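PDB 3HCY: putative two-component sensor histidine kinase protein from Sinorhizobium meliloti, which probably acts as a histidine kinase that passes phosphate from ATP to a protein histidine, and is represented here by its GAF domain. Local coordinates for residues 10-15 and 37-42; 49-54 and 79-84; 65-70 and 93-98. All coordinates share one frame; numbering follows the deposited sequence.

Contact 1. Residues 10-15 and 37-42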
loop_
_atom_site.group_PDB
_atom_site.type_symbol
_atom_site.label_atom_id
_atom_site.label_comp_id
_atom_site.label_asym_id
_atom_site.label_seq_id
_atom_site.Cartn_x
_atom_site.Cartn_y
_atom_site.Cartn_z
ATOM N N ALA A 10 -6.047 6.833 3.824
ATOM C CA ALA A 10 -4.693 6.304 4.110
ATOM C C ALA A 10 -3.873 6.233 2.827
ATOM O O ALA A 10 -2.623 6.475 2.826
ATOM C CB ALA A 10 -4.769 4.850 4.782
ATOM N N THR A 11 -4.565 5.856 1.738
ATOM C CA THR A 11 -3.860 5.666 0.493
ATOM C C THR A 11 -3.430 7.028 0.003
ATOM O O THR A 11 -2.306 7.228 -0.442
ATOM C CB THR A 11 -4.699 5.026 -0.580
ATOM O OG1 THR A 11 -5.159 3.748 -0.156
ATOM C CG2 THR A 11 -3.883 4.836 -1.758
ATOM N N LEU A 12 -4.350 7.970 0.093
ATOM C CA LEU A 12 -4.079 9.320 -0.305
ATOM C C LEU A 12 -2.913 9.855 0.575
ATOM O O LEU A 12 -2.018 10.582 0.084
ATOM C CB LEU A 12 -5.382 10.171 -0.204
ATOM C CG LEU A 12 -6.622 9.887 -1.109
ATOM C CD1 LEU A 12 -7.837 10.740 -0.747
ATOM C CD2 LEU A 12 -6.324 9.943 -2.657
ATOM N N ASP A 13 -2.919 9.482 1.857
ATOM C CA ASP A 13 -1.784 9.804 2.719
ATOM C C ASP A 13 -0.484 9.186 2.189
ATOM O O ASP A 13 0.535 9.888 2.086
ATOM C CB ASP A 13 -1.979 9.352 4.158
ATOM C CG ASP A 13 -3.080 10.079 4.849
ATOM O OD1 ASP A 13 -3.413 11.224 4.539
ATOM O OD2 ASP A 13 -3.662 9.499 5.753
ATOM N N ALA A 14 -0.526 7.899 1.853
ATOM C CA ALA A 14 0.679 7.264 1.362
ATOM C C ALA A 14 1.043 7.892 0.017
ATOM O O ALA A 14 2.196 8.123 -0.225
ATOM C CB ALA A 14 0.525 5.737 1.233
ATOM N N ILE A 15 0.077 8.180 -0.847
ATOM C CA ILE A 15 0.440 8.732 -2.144
ATOM C C ILE A 15 1.261 10.017 -1.990
ATOM O O ILE A 15 2.266 10.189 -2.681
ATOM C CB ILE A 15 -0.756 9.017 -3.055
ATOM C CG1 ILE A 15 -1.234 7.718 -3.728
ATOM C CG2 ILE A 15 -0.351 9.974 -4.126
ATOM C CD1 ILE A 15 -2.846 7.488 -3.709
ATOM N N PHE A 37 -15.069 8.986 -9.224
ATOM C CA PHE A 37 -14.317 9.367 -8.022
ATOM C C PHE A 37 -14.970 8.770 -6.794
ATOM O O PHE A 37 -16.166 8.695 -6.803
ATOM C CB PHE A 37 -14.213 10.887 -7.914
ATOM C CG PHE A 37 -13.437 11.490 -9.063
ATOM C CD1 PHE A 37 -12.059 11.675 -8.962
ATOM C CD2 PHE A 37 -14.059 11.781 -10.252
ATOM C CE1 PHE A 37 -11.321 12.195 -10.019
ATOM C CE2 PHE A 37 -13.352 12.286 -11.314
ATOM C CZ PHE A 37 -11.968 12.503 -11.209
ATOM N N VAL A 38 -14.162 8.226 -5.864
ATOM C CA VAL A 38 -14.547 7.770 -4.538
ATOM C C VAL A 38 -13.709 8.491 -3.472
ATOM O O VAL A 38 -13.994 8.432 -2.262
ATOM C CB VAL A 38 -14.307 6.242 -4.372
ATOM C CG1 VAL A 38 -14.780 5.438 -5.638
ATOM C CG2 VAL A 38 -12.830 5.938 -4.035
ATOM N N ALA A 39 -12.660 9.191 -3.912
ATOM C CA ALA A 39 -11.825 9.977 -2.990
ATOM C C ALA A 39 -10.867 10.844 -3.750
ATOM O O ALA A 39 -10.502 10.487 -4.891
ATOM C CB ALA A 39 -11.024 9.042 -2.014
ATOM N N ALA A 40 -10.429 11.953 -3.129
ATOM C CA ALA A 40 -9.576 12.912 -3.841
ATOM C C ALA A 40 -8.993 13.998 -2.980
ATOM O O ALA A 40 -9.572 14.369 -1.981
ATOM C CB ALA A 40 -10.353 13.535 -5.021
ATOM N N ARG A 41 -7.817 14.499 -3.351
ATOM C CA ARG A 41 -7.420 15.856 -2.965
ATOM C C ARG A 41 -6.465 16.484 -3.928
ATOM O O ARG A 41 -5.807 15.761 -4.618
ATOM C CB ARG A 41 -6.740 15.834 -1.607
ATOM C CG ARG A 41 -5.819 14.733 -1.271
ATOM C CD ARG A 41 -6.056 14.409 0.262
ATOM N NE ARG A 41 -5.040 13.568 0.940
ATOM C CZ ARG A 41 -5.252 12.735 1.966
ATOM N NH1 ARG A 41 -6.454 12.495 2.458
ATOM N NH2 ARG A 41 -4.225 12.072 2.454
ATOM N N GLY A 42 -6.335 17.794 -4.046
ATOM C CA GLY A 42 -7.355 18.775 -4.043
ATOM C C GLY A 42 -7.689 18.899 -5.553
ATOM O O GLY A 42 -7.097 19.670 -6.275
#
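Leu12 and Asp13 of helix 5-19 meet Ala39 and Arg41 of strand 35-41, an outermost strand of the antiparallel GAF-domain sheet within this chain. The axes of the two short segments come within 9.3 Å and cross at -36°. Leu12 makes two contacts. Its CD1 reaches the strand, 3.8 Å from Ala39 CB and 3.7 Å from Ala40 N. Its CB sits over one face of the Arg41 guanidinium, 3.4 Å from Arg41 CZ. Asp13 approaches the same guanidinium at its edge, and OD1 forms a salt bridge with Arg41 NH2. The carboxylate and guanidinium planes are 37° apart, so the pair is not coplanar. The modelled N-to-O separation is implausibly short, and its exact value is doubtful at 2.80 Å resolution. CG of Arg41 lies between the backbone N and the carbonyl carbon (chi1 39°), and the chain, bent at chi2, runs on to the helix. Val38 and Ala39, the latter a contact residue itself, both face Ile26 of the neighbouring strand in a classic beta bulge. Both charges have second partners: Arg41 NH1 pairs with Glu9, and Asp13 OD2 pairs with Arg139 of the second subunit. The two carboxylates probably offset the guanidinium charge and fix how the group is turned, and Asp13 ties the helix both to the sheet and to the dimer partner.

Contact 2. Residues 49-54 and 79-84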
loop_
_atom_site.group_PDB
_atom_site.type_symbol
_atom_site.label_atom_id
_atom_site.label_comp_id
_atom_site.label_asym_id
_atom_site.label_seq_id
_atom_site.Cartn_x
_atom_site.Cartn_y
_atom_site.Cartn_z
ATOM N N ARG A 49 -17.146 16.200 -11.508
ATOM C CA ARG A 49 -18.353 16.082 -12.318
ATOM C C ARG A 49 -17.983 16.167 -13.781
ATOM O O ARG A 49 -18.479 15.432 -14.611
ATOM C CB ARG A 49 -19.311 17.206 -11.992
ATOM C CG ARG A 49 -19.975 17.179 -10.598
ATOM C CD ARG A 49 -21.179 18.199 -10.511
ATOM N NE ARG A 49 -20.769 19.626 -10.687
ATOM C CZ ARG A 49 -20.324 20.456 -9.719
ATOM N NH1 ARG A 49 -20.221 20.080 -8.431
ATOM N NH2 ARG A 49 -19.982 21.693 -10.044
ATOM N N ALA A 50 -17.062 17.072 -14.068
ATOM C CA ALA A 50 -16.598 17.363 -15.411
ATOM C C ALA A 50 -16.122 16.141 -16.137
ATOM O O ALA A 50 -16.445 15.946 -17.291
ATOM C CB ALA A 50 -15.469 18.365 -15.358
ATOM N N VAL A 51 -15.352 15.298 -15.491
ATOM C CA VAL A 51 -14.573 14.316 -16.218
ATOM C C VAL A 51 -14.870 12.878 -15.934
ATOM O O VAL A 51 -14.067 12.027 -16.230
ATOM C CB VAL A 51 -13.136 14.457 -15.832
ATOM C CG1 VAL A 51 -12.709 15.846 -16.011
ATOM C CG2 VAL A 51 -12.995 14.113 -14.417
ATOM N N ASP A 52 -15.984 12.596 -15.306
ATOM C CA ASP A 52 -16.350 11.230 -15.068
ATOM C C ASP A 52 -16.492 10.597 -16.450
ATOM O O ASP A 52 -16.657 11.308 -17.432
ATOM C CB ASP A 52 -17.668 11.210 -14.322
ATOM C CG ASP A 52 -17.503 11.420 -12.852
ATOM O OD1 ASP A 52 -16.628 10.789 -12.274
ATOM O OD2 ASP A 52 -18.253 12.195 -12.255
ATOM N N GLY A 53 -16.412 9.275 -16.537
ATOM C CA GLY A 53 -16.611 8.612 -17.805
ATOM C C GLY A 53 -15.432 7.852 -18.348
ATOM O O GLY A 53 -15.387 6.637 -18.237
ATOM N N HIS A 54 -14.483 8.569 -18.943
ATOM C CA HIS A 54 -13.337 7.957 -19.633
ATOM C C HIS A 54 -12.526 6.985 -18.823
ATOM O O HIS A 54 -12.015 7.328 -17.781
ATOM C CB HIS A 54 -12.335 9.001 -20.143
ATOM C CG HIS A 54 -12.902 9.979 -21.117
ATOM N ND1 HIS A 54 -13.286 9.630 -22.389
ATOM C CD2 HIS A 54 -13.161 11.300 -20.995
ATOM C CE1 HIS A 54 -13.744 10.697 -23.017
ATOM N NE2 HIS A 54 -13.673 11.722 -22.193
ATOM N N ARG A 79 -10.669 18.251 -27.346
ATOM C CA ARG A 79 -10.784 19.675 -26.891
ATOM C C ARG A 79 -11.410 19.818 -25.487
ATOM O O ARG A 79 -10.826 20.391 -24.545
ATOM C CB ARG A 79 -11.618 20.518 -27.898
ATOM N N GLU A 80 -12.609 19.279 -25.372
ATOM C CA GLU A 80 -13.359 19.388 -24.163
ATOM C C GLU A 80 -12.594 18.908 -22.922
ATOM O O GLU A 80 -12.652 19.548 -21.865
ATOM C CB GLU A 80 -14.631 18.562 -24.308
ATOM C CG GLU A 80 -15.654 19.075 -25.346
ATOM C CD GLU A 80 -16.870 18.115 -25.458
ATOM O OE1 GLU A 80 -16.806 16.997 -24.886
ATOM O OE2 GLU A 80 -17.902 18.494 -26.098
ATOM N N LEU A 81 -11.914 17.770 -23.054
ATOM C CA LEU A 81 -11.334 17.052 -21.919
ATOM C C LEU A 81 -9.965 17.617 -21.556
ATOM O O LEU A 81 -9.595 17.657 -20.379
ATOM C CB LEU A 81 -11.223 15.564 -22.254
ATOM C CG LEU A 81 -10.586 14.525 -21.294
ATOM C CD1 LEU A 81 -11.412 14.452 -20.002
ATOM C CD2 LEU A 81 -10.385 13.151 -21.890
ATOM N N LYS A 82 -9.207 18.033 -22.570
ATOM C CA LYS A 82 -8.064 18.886 -22.351
ATOM C C LYS A 82 -8.451 20.228 -21.728
ATOM O O LYS A 82 -7.792 20.704 -20.857
ATOM C CB LYS A 82 -7.312 19.086 -23.650
ATOM C CG LYS A 82 -6.021 19.928 -23.522
ATOM C CD LYS A 82 -5.243 20.077 -24.861
ATOM C CE LYS A 82 -3.952 20.940 -24.766
ATOM N NZ LYS A 82 -3.214 21.066 -26.086
ATOM N N GLU A 83 -9.555 20.820 -22.122
ATOM C CA GLU A 83 -9.959 22.074 -21.487
ATOM C C GLU A 83 -10.294 21.839 -20.037
ATOM O O GLU A 83 -10.045 22.689 -19.178
ATOM C CB GLU A 83 -11.149 22.711 -22.212
ATOM C CG GLU A 83 -11.660 24.072 -21.606
ATOM C CD GLU A 83 -10.533 25.108 -21.252
ATOM O OE1 GLU A 83 -9.662 25.383 -22.118
ATOM O OE2 GLU A 83 -10.530 25.666 -20.108
ATOM N N SER A 84 -10.863 20.675 -19.759
ATOM C CA SER A 84 -11.261 20.355 -18.395
ATOM C C SER A 84 -10.055 20.229 -17.492
ATOM O O SER A 84 -10.069 20.729 -16.372
ATOM C CB SER A 84 -12.096 19.088 -18.347
ATOM O OG SER A 84 -13.461 19.429 -18.192
#
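His54 and Leu81 make the denser part of this contact, where the loop after helix 45-50 of the GAF domain packs on helix 79-88. The two side chains come from opposite directions. A chi1 of 177° swings Leu81 CG away from the backbone N, toward the loop, and both methyls then meet the imidazole. Leu81 CD2 lies 3.5 Å from His54 CD2 and 3.6 Å from His54 NE2. Leu81 CD1 is at a similar distance, 3.7 Å from His54 CD2. The methyls thus gather at the CD2-NE2 side of the imidazole, and Leu81 CD2 approaches the ring obliquely. The packing is looser at Val51, where the chain first leaves the helix. Its CG1 is 4.4 Å from Leu81 CD1 and 4.0 Å from Ser84 CB. Ala50 lies on the solvent side, at the end of helix 45-50, and makes a single touch. His54 is exposed as well, so even the denser part sits at the surface. The contact is apolar in the main and small, with 192 Å² buried over both sides. At the exposed end a methyl meets a hydroxyl, with Ala50 CB 3.6 Å from Ser84 OG.

Contact 3. Residues 65-70 and 93-98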
loop_
_atom_site.group_PDB
_atom_site.type_symbol
_atom_site.label_atom_id
_atom_site.label_comp_id
_atom_site.label_asym_id
_atom_site.label_seq_id
_atom_site.Cartn_x
_atom_site.Cartn_y
_atom_site.Cartn_z
ATOM N N GLU A 65 -1.657 -1.347 -18.358
ATOM C CA GLU A 65 -0.410 -0.744 -17.929
ATOM C C GLU A 65 -0.651 0.681 -17.430
ATOM O O GLU A 65 -1.642 1.314 -17.771
ATOM C CB GLU A 65 0.577 -0.645 -19.104
ATOM C CG GLU A 65 0.653 -1.867 -20.013
ATOM C CD GLU A 65 1.324 -3.088 -19.377
ATOM O OE1 GLU A 65 1.833 -3.006 -18.234
ATOM O OE2 GLU A 65 1.356 -4.141 -20.059
ATOM N N PRO A 66 0.302 1.214 -16.674
ATOM C CA PRO A 66 0.211 2.608 -16.335
ATOM C C PRO A 66 0.319 3.514 -17.563
ATOM O O PRO A 66 0.977 3.168 -18.545
ATOM C CB PRO A 66 1.413 2.799 -15.408
ATOM C CG PRO A 66 1.724 1.410 -14.888
ATOM C CD PRO A 66 1.496 0.584 -16.084
ATOM N N ILE A 67 -0.345 4.656 -17.516
ATOM C CA ILE A 67 -0.301 5.623 -18.605
ATOM C C ILE A 67 0.247 6.920 -18.026
ATOM O O ILE A 67 -0.164 7.326 -16.950
ATOM C CB ILE A 67 -1.740 5.910 -19.233
ATOM C CG1 ILE A 67 -2.466 4.627 -19.740
ATOM C CG2 ILE A 67 -1.664 6.977 -20.328
ATOM C CD1 ILE A 67 -1.539 3.381 -20.166
ATOM N N PHE A 68 1.164 7.581 -18.725
ATOM C CA PHE A 68 1.720 8.836 -18.220
ATOM C C PHE A 68 1.461 9.922 -19.204
ATOM O O PHE A 68 1.476 9.664 -20.385
ATOM C CB PHE A 68 3.202 8.669 -17.943
ATOM C CG PHE A 68 3.462 7.539 -17.061
ATOM C CD1 PHE A 68 3.270 7.651 -15.723
ATOM C CD2 PHE A 68 3.756 6.313 -17.559
ATOM C CE1 PHE A 68 3.456 6.544 -14.860
ATOM C CE2 PHE A 68 3.940 5.215 -16.723
ATOM C CZ PHE A 68 3.784 5.334 -15.374
ATOM N N VAL A 69 1.184 11.120 -18.703
ATOM C CA VAL A 69 1.001 12.324 -19.508
ATOM C C VAL A 69 1.859 13.429 -18.883
ATOM O O VAL A 69 1.534 14.025 -17.854
ATOM C CB VAL A 69 -0.472 12.751 -19.518
ATOM C CG1 VAL A 69 -0.641 14.170 -20.087
ATOM C CG2 VAL A 69 -1.317 11.736 -20.248
ATOM N N GLU A 70 2.955 13.726 -19.531
ATOM C CA GLU A 70 3.965 14.597 -18.952
ATOM C C GLU A 70 3.642 16.058 -19.129
ATOM O O GLU A 70 3.993 16.873 -18.278
ATOM C CB GLU A 70 5.319 14.288 -19.577
ATOM C CG GLU A 70 5.782 12.914 -19.179
ATOM C CD GLU A 70 7.070 12.534 -19.823
ATOM O OE1 GLU A 70 7.515 13.291 -20.750
ATOM O OE2 GLU A 70 7.620 11.473 -19.406
ATOM N N LEU A 93 -0.270 14.157 -15.582
ATOM C CA LEU A 93 -1.022 13.152 -14.854
ATOM C C LEU A 93 -0.529 11.711 -15.077
ATOM O O LEU A 93 0.051 11.339 -16.120
ATOM C CB LEU A 93 -2.524 13.233 -15.169
ATOM C CG LEU A 93 -3.237 14.363 -15.943
ATOM C CD1 LEU A 93 -2.714 14.519 -17.389
ATOM C CD2 LEU A 93 -4.750 14.089 -15.940
ATOM N N GLY A 94 -0.806 10.911 -14.054
ATOM C CA GLY A 94 -0.401 9.515 -14.001
ATOM C C GLY A 94 -1.607 8.668 -13.688
ATOM O O GLY A 94 -2.298 8.909 -12.694
ATOM N N PHE A 95 -1.849 7.688 -14.545
ATOM C CA PHE A 95 -2.922 6.735 -14.350
ATOM C C PHE A 95 -2.383 5.343 -14.004
ATOM O O PHE A 95 -1.687 4.746 -14.789
ATOM C CB PHE A 95 -3.735 6.547 -15.625
ATOM C CG PHE A 95 -4.234 7.811 -16.267
ATOM C CD1 PHE A 95 -5.598 8.106 -16.261
ATOM C CD2 PHE A 95 -3.365 8.647 -16.982
ATOM C CE1 PHE A 95 -6.077 9.228 -16.898
ATOM C CE2 PHE A 95 -3.842 9.783 -17.627
ATOM C CZ PHE A 95 -5.189 10.071 -17.582
ATOM N N PHE A 96 -2.763 4.826 -12.851
ATOM C CA PHE A 96 -2.329 3.534 -12.408
ATOM C C PHE A 96 -3.566 2.711 -12.146
ATOM O O PHE A 96 -4.356 3.067 -11.293
ATOM C CB PHE A 96 -1.515 3.660 -11.138
ATOM C CG PHE A 96 -0.450 4.699 -11.224
ATOM C CD1 PHE A 96 0.806 4.375 -11.697
ATOM C CD2 PHE A 96 -0.728 6.027 -10.888
ATOM C CE1 PHE A 96 1.770 5.341 -11.805
ATOM C CE2 PHE A 96 0.240 7.013 -10.989
ATOM C CZ PHE A 96 1.484 6.670 -11.450
ATOM N N PRO A 97 -3.747 1.635 -12.916
ATOM C CA PRO A 97 -4.871 0.758 -12.884
ATOM C C PRO A 97 -5.056 0.082 -11.555
ATOM O O PRO A 97 -4.085 -0.302 -10.964
ATOM C CB PRO A 97 -4.499 -0.333 -13.912
ATOM C CG PRO A 97 -3.398 0.163 -14.708
ATOM C CD PRO A 97 -2.913 1.429 -14.121
ATOM N N LEU A 98 -6.291 -0.084 -11.110
ATOM C CA LEU A 98 -6.584 -0.889 -9.934
ATOM C C LEU A 98 -7.239 -2.150 -10.400
ATOM O O LEU A 98 -8.269 -2.105 -11.070
ATOM C CB LEU A 98 -7.527 -0.191 -8.973
ATOM C CG LEU A 98 -6.879 1.008 -8.319
ATOM C CD1 LEU A 98 -7.818 1.623 -7.277
ATOM C CD2 LEU A 98 -5.536 0.584 -7.733
#
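Ile67 and Phe95 face each other as an antiparallel hydrogen-bonded pair, with Ile67 N to Phe95 O and Phe95 N to Ile67 O both 3.0 Å. The second of these bonds is nearly straight, at 177° at the hydrogen. Val69 and Leu93 form the next hydrogen-bonded pair, through Val69 N to Leu93 O at 2.8 Å and Leu93 N to Val69 O. Between them, Phe68 and Gly94 are a non-hydrogen-bonded pair. On the face that carries Ile67 and Val69, the Phe95 ring turns its edge to the neighbouring strand. Its CD2 lies 3.9 Å from Ile67 CB, and its CE2 4.1 Å from Val69 CG2. Val69 CG1, set opposite the backbone N by chi1 of 167°, lies alongside Leu93 CD1. This ladder adds strand 67-69 to the antiparallel GAF sheet, in which the strands run 35-41, 23-29, 104-112, 92-99, 67-69 across the sheet. On the other face, Phe68 CE1 meets Phe96 CE1 at 3.7 Å, with the ring planes 70° apart. Pro66 CB adds to this patch, 4.1 Å from Phe96 CD1. Helix 120-146 lies against this side, with Ile123 on Phe68, Ala126 on Phe96 and Leu127 on Pro66. On the face of Ile67 and Phe95, Trp57 touches both side chains.

How the contacts relate
All three contacts lie within one GAF domain. Contacts 1 and 3 reach the same antiparallel sheet, through its two outermost strands, 35-41 and 67-69. Their centres are about 16 Å apart, on opposite sides of the chain's centre. Contact 2 lies at the periphery, its centre about 20 Å from that of contact 1 and about 16 Å from that of contact 3. Contacts 1 and 2 touch where Phe37 CE2 packs 3.6 Å from Val51 CG2. Along the chain contact 1 closes first. The order is then 49-54, 65-70, 79-84, 93-98, so contacts 2 and 3 alternate. Contact 1 joins the first helix to one end strand and to the second subunit, while contact 3 completes the other end of the sheet.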